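Side-chain contacts in devB protein (Vibrio cholerae O1 biovar eltor str. N16961, PDB 1Y89), which is probably a 6-phosphogluconolactonase, hydrolysing the lactone made in the oxidative pentose phosphate pathway: residues L22-S25 with Q26-Q29; E105-P108 with Q109-A112. One frame throughout, in Å; residues are numbered along the deposited sequence.

In the fold
Both contacts are local, each spanning one end of a helix: contact 1 lies where helix 10-25 gives way to the loop before strand 31-35, contact 2 where helix 108-122 begins. The contact centres are about 32 Å apart, the nearest atoms about 23 Å, and the centres lie about 19 Å and about 20 Å from the chain centre. Each has two buried residues, Tyr24 and Ser25 against Glu111 and Ala112, but contact 2 is the more exposed, with four of seven touching residues exposed against two. The chemistry follows the helix end: backbone carbonyls, waters and a serine hydroxyl at residues 22-29, a carboxylate receiving two backbone N-H groups at 105-112.

Contact 1 of 2, residues L22-S25 with Q26-Q29; sequences LAYS and QQGQ. With PE5 (3,6,9,12,15,18,21,24-octaoxahexacosan-1-ol), chain F.
Leu22 meets Gln26 one turn on: the amide end of Gln26 comes across the leucine tip obliquely, with Leu22 CD1 3.6 Å from Gln26 NE2. Gln26 has CG anti to its own carbonyl carbon (chi1 -68°), which brings that CG to 3.3 Å from Leu22 O, and the extended chain beyond it takes the amide on to the leucine methyl. Gln27 likewise lies alongside Tyr24, pointing the same way, with its terminal amide at the edge of the ring and the two planes 49° apart.

Ser25 OG donates to Leu22 O over 2.7 Å, turning the hydroxyl back on the preceding turn, and is also hydrogen-bonded to Gln58 N. Gln26 N reaches Ala23 O at 3.1 Å, from well above the carbonyl plane, and Gln27 N makes a weak bond to Tyr24 O; both bonds span three residues. Helix 10-25 links the parallel strands 2-7 and 31-35, a beta-alpha-beta crossover in the mixed sheet of this alpha/beta domain, and residues 26-29 belong to its return to strand 31-35. One water donates to both Tyr24 O and Gln29 O, linking the last turn to the loop, and a second accepts a weak bond from Gly28 N.

The remaining contacts are those of the tyrosine ring and the bound polyether fragment. PE5 O2 sits over one face of the Tyr24 ring, 3.7 Å above the plane and offset toward the rim, while PE5 C2 rests 3.5 Å from Ala23 CB. The ring also meets Trp134, and its hydroxyl is hydrogen-bonded to Arg186.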
loop_
_atom_site.group_PDB
_atom_site.type_symbol
_atom_site.label_atom_id
_atom_site.label_comp_id
_atom_site.label_asym_id
_atom_site.label_seq_id
_atom_site.Cartn_x
_atom_site.Cartn_y
_atom_site.Cartn_z
ATOM N N LEU A 22 -4.126 -0.581 -15.721
ATOM C CA LEU A 22 -3.308 0.022 -16.780
ATOM C C LEU A 22 -1.837 -0.441 -16.709
ATOM O O LEU A 22 -1.263 -0.916 -17.715
ATOM C CB LEU A 22 -3.385 1.562 -16.689
ATOM C CG LEU A 22 -2.606 2.379 -17.737
ATOM C CD1 LEU A 22 -2.964 1.937 -19.143
ATOM C CD2 LEU A 22 -2.862 3.884 -17.585
ATOM N N ALA A 23 -1.214 -0.290 -15.538
ATOM C CA ALA A 23 0.207 -0.645 -15.395
ATOM C C ALA A 23 0.447 -2.137 -15.662
ATOM O O ALA A 23 1.402 -2.515 -16.352
ATOM C CB ALA A 23 0.715 -0.278 -13.965
ATOM N N TYR A 24 -0.428 -2.985 -15.128
ATOM C CA TYR A 24 -0.343 -4.417 -15.426
ATOM C C TYR A 24 -0.352 -4.661 -16.935
ATOM O O TYR A 24 0.441 -5.464 -17.426
ATOM C CB TYR A 24 -1.520 -5.180 -14.808
ATOM C CG TYR A 24 -1.335 -5.568 -13.351
ATOM C CD1 TYR A 24 -0.259 -6.398 -12.953
ATOM C CD2 TYR A 24 -2.276 -5.172 -12.373
ATOM C CE1 TYR A 24 -0.115 -6.795 -11.603
ATOM C CE2 TYR A 24 -2.129 -5.562 -11.025
ATOM C CZ TYR A 24 -1.050 -6.365 -10.652
ATOM O OH TYR A 24 -0.913 -6.763 -9.331
ATOM N N SER A 25 -1.230 -3.956 -17.664
ATOM C CA SER A 25 -1.383 -4.190 -19.123
ATOM C C SER A 25 -0.161 -3.782 -19.955
ATOM O O SER A 25 -0.027 -4.175 -21.102
ATOM C CB SER A 25 -2.618 -3.454 -19.663
ATOM O OG SER A 25 -2.374 -2.060 -19.857
ATOM N N GLN A 26 0.716 -2.982 -19.374
ATOM C CA GLN A 26 1.850 -2.397 -20.098
ATOM C C GLN A 26 3.136 -3.244 -19.971
ATOM O O GLN A 26 4.202 -2.823 -20.382
ATOM C CB GLN A 26 2.076 -0.951 -19.608
ATOM C CG GLN A 26 0.963 0.015 -20.003
ATOM C CD GLN A 26 1.055 1.350 -19.280
ATOM O OE1 GLN A 26 1.540 1.429 -18.135
ATOM N NE2 GLN A 26 0.560 2.402 -19.926
ATOM N N GLN A 27 3.025 -4.459 -19.447
ATOM C CA GLN A 27 4.211 -5.344 -19.301
ATOM C C GLN A 27 4.445 -6.302 -20.471
ATOM O O GLN A 27 5.335 -7.162 -20.418
ATOM C CB GLN A 27 4.108 -6.152 -18.020
ATOM C CG GLN A 27 3.825 -5.365 -16.756
ATOM C CD GLN A 27 3.680 -6.343 -15.550
ATOM O OE1 GLN A 27 2.578 -6.851 -15.250
ATOM N NE2 GLN A 27 4.818 -6.683 -14.922
ATOM N N GLY A 28 3.666 -6.164 -21.545
ATOM C CA GLY A 28 3.935 -6.943 -22.781
ATOM C C GLY A 28 3.832 -8.454 -22.592
ATOM O O GLY A 28 4.427 -9.230 -23.324
ATOM N N GLN A 29 3.044 -8.867 -21.618
ATOM C CA GLN A 29 2.914 -10.292 -21.278
ATOM C C GLN A 29 1.597 -10.549 -20.551
ATOM O O GLN A 29 0.993 -9.605 -20.046
ATOM C CB GLN A 29 4.065 -10.699 -20.394
ATOM C CG GLN A 29 4.041 -9.919 -19.106
ATOM C CD GLN A 29 5.293 -10.180 -18.316
ATOM O OE1 GLN A 29 5.400 -11.214 -17.631
ATOM N NE2 GLN A 29 6.273 -9.279 -18.447
HETATM O O1 PE5 F . 4.597 -2.615 -13.169
HETATM C C1 PE5 F . 3.719 -3.615 -12.634
HETATM C C2 PE5 F . 2.280 -3.113 -12.635
HETATM O O2 PE5 F . 1.610 -3.509 -11.438
HETATM C C3 PE5 F . 0.827 -2.495 -10.828
HETATM C C4 PE5 F . 0.410 -3.017 -9.475
HETATM O O3 PE5 F . 1.319 -2.576 -8.474
HETATM O O HOH W 1 1.290 -6.994 -19.529
HETATM O O HOH W 2 2.586 -3.953 -23.202
#

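Contact 2 of 2, residues E105-P108 with Q109-A112; sequences ENEP and QAEA
Glu107 folds its carboxylate over the first turn of the helix and lies alongside Gln109, pointing the same way. Its CG stands anti to the backbone N (chi1 -168°) and the chain bends at chi2 (-79°), which brings the two oxygens back to separate N-H groups. OE1 accepts from Ala110 N at 2.9 Å on its syn side, and OE2 accepts from Gln109 N at 2.9 Å from above the carboxylate plane. With both oxygens engaged the carboxylate's rotation is restrained, and its negative charge would probably be favoured by the N-terminal end of the helix dipole. This is an N-cap by a glutamate side chain; the same residue's backbone O takes Glu111 N at 3.0 Å, and Pro108 O takes Ala112 N at 2.8 Å.

A water bridges Asn106 and Glu111, accepting from Asn106 ND2 and donating to Glu111 OE1 at 2.6 Å. Glu111 has further partners, a salt bridge to Arg114 and a bond from Leu103 N.

Helix 108-122 starts against the antiparallel edge of the mixed sheet: Pro108, Gln109 and Ala112 touch Val163 of strand 161-165, while Pro108 and Ala112 also reach strand 172-176.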
loop_
_atom_site.group_PDB
_atom_site.type_symbol
_atom_site.label_atom_id
_atom_site.label_comp_id
_atom_site.label_asym_id
_atom_site.label_seq_id
_atom_site.Cartn_x
_atom_site.Cartn_y
_atom_site.Cartn_z
ATOM N N GLU A 105 -24.667 -21.206 -17.384
ATOM C CA GLU A 105 -25.844 -21.855 -17.955
ATOM C C GLU A 105 -25.702 -23.374 -17.983
ATOM O O GLU A 105 -26.645 -24.069 -18.322
ATOM C CB GLU A 105 -26.148 -21.325 -19.375
ATOM C CG GLU A 105 -25.096 -21.668 -20.472
ATOM C CD GLU A 105 -23.893 -20.715 -20.511
ATOM O OE1 GLU A 105 -23.482 -20.151 -19.451
ATOM O OE2 GLU A 105 -23.330 -20.551 -21.613
ATOM N N ASN A 106 -24.524 -23.889 -17.643
ATOM C CA ASN A 106 -24.240 -25.302 -17.836
ATOM C C ASN A 106 -24.392 -26.070 -16.542
ATOM O O ASN A 106 -24.537 -25.468 -15.473
ATOM C CB ASN A 106 -22.826 -25.481 -18.398
ATOM C CG ASN A 106 -22.741 -25.178 -19.880
ATOM O OD1 ASN A 106 -23.733 -24.816 -20.509
ATOM N ND2 ASN A 106 -21.553 -25.361 -20.454
ATOM N N GLU A 107 -24.381 -27.397 -16.632
ATOM C CA GLU A 107 -24.443 -28.239 -15.427
ATOM C C GLU A 107 -23.274 -27.853 -14.500
ATOM O O GLU A 107 -22.095 -27.891 -14.920
ATOM C CB GLU A 107 -24.423 -29.728 -15.809
ATOM C CG GLU A 107 -24.775 -30.673 -14.672
ATOM C CD GLU A 107 -23.599 -30.891 -13.717
ATOM O OE1 GLU A 107 -22.502 -31.255 -14.205
ATOM O OE2 GLU A 107 -23.766 -30.672 -12.488
ATOM N N PRO A 108 -23.585 -27.449 -13.256
ATOM C CA PRO A 108 -22.538 -26.814 -12.409
ATOM C C PRO A 108 -21.332 -27.659 -12.068
ATOM O O PRO A 108 -20.237 -27.120 -12.049
ATOM C CB PRO A 108 -23.289 -26.459 -11.115
ATOM C CG PRO A 108 -24.713 -26.347 -11.571
ATOM C CD PRO A 108 -24.881 -27.478 -12.552
ATOM N N GLN A 109 -21.513 -28.952 -11.767
ATOM C CA GLN A 109 -20.358 -29.769 -11.375
ATOM C C GLN A 109 -19.352 -29.954 -12.521
ATOM O O GLN A 109 -18.144 -29.785 -12.321
ATOM C CB GLN A 109 -20.798 -31.125 -10.817
ATOM C CG GLN A 109 -19.626 -31.963 -10.268
ATOM C CD GLN A 109 -18.789 -31.209 -9.222
ATOM O OE1 GLN A 109 -19.341 -30.582 -8.284
ATOM N NE2 GLN A 109 -17.440 -31.295 -9.365
ATOM N N ALA A 110 -19.847 -30.326 -13.711
ATOM C CA ALA A 110 -18.956 -30.476 -14.860
ATOM C C ALA A 110 -18.378 -29.113 -15.246
ATOM O O ALA A 110 -17.239 -29.016 -15.732
ATOM C CB ALA A 110 -19.670 -31.128 -16.037
ATOM N N GLU A 111 -19.136 -28.046 -14.997
ATOM C CA GLU A 111 -18.597 -26.710 -15.221
ATOM C C GLU A 111 -17.482 -26.339 -14.234
ATOM O O GLU A 111 -16.446 -25.815 -14.656
ATOM C CB GLU A 111 -19.710 -25.644 -15.304
ATOM C CG GLU A 111 -19.178 -24.202 -15.377
ATOM C CD GLU A 111 -18.187 -23.935 -16.521
ATOM O OE1 GLU A 111 -18.097 -24.714 -17.486
ATOM O OE2 GLU A 111 -17.489 -22.911 -16.463
ATOM N N ALA A 112 -17.658 -26.604 -12.939
ATOM C CA ALA A 112 -16.550 -26.416 -11.986
ATOM C C ALA A 112 -15.274 -27.150 -12.451
ATOM O O ALA A 112 -14.165 -26.587 -12.352
ATOM C CB ALA A 112 -16.936 -26.882 -10.575
HETATM O O HOH W 3 -19.426 -26.575 -18.740
#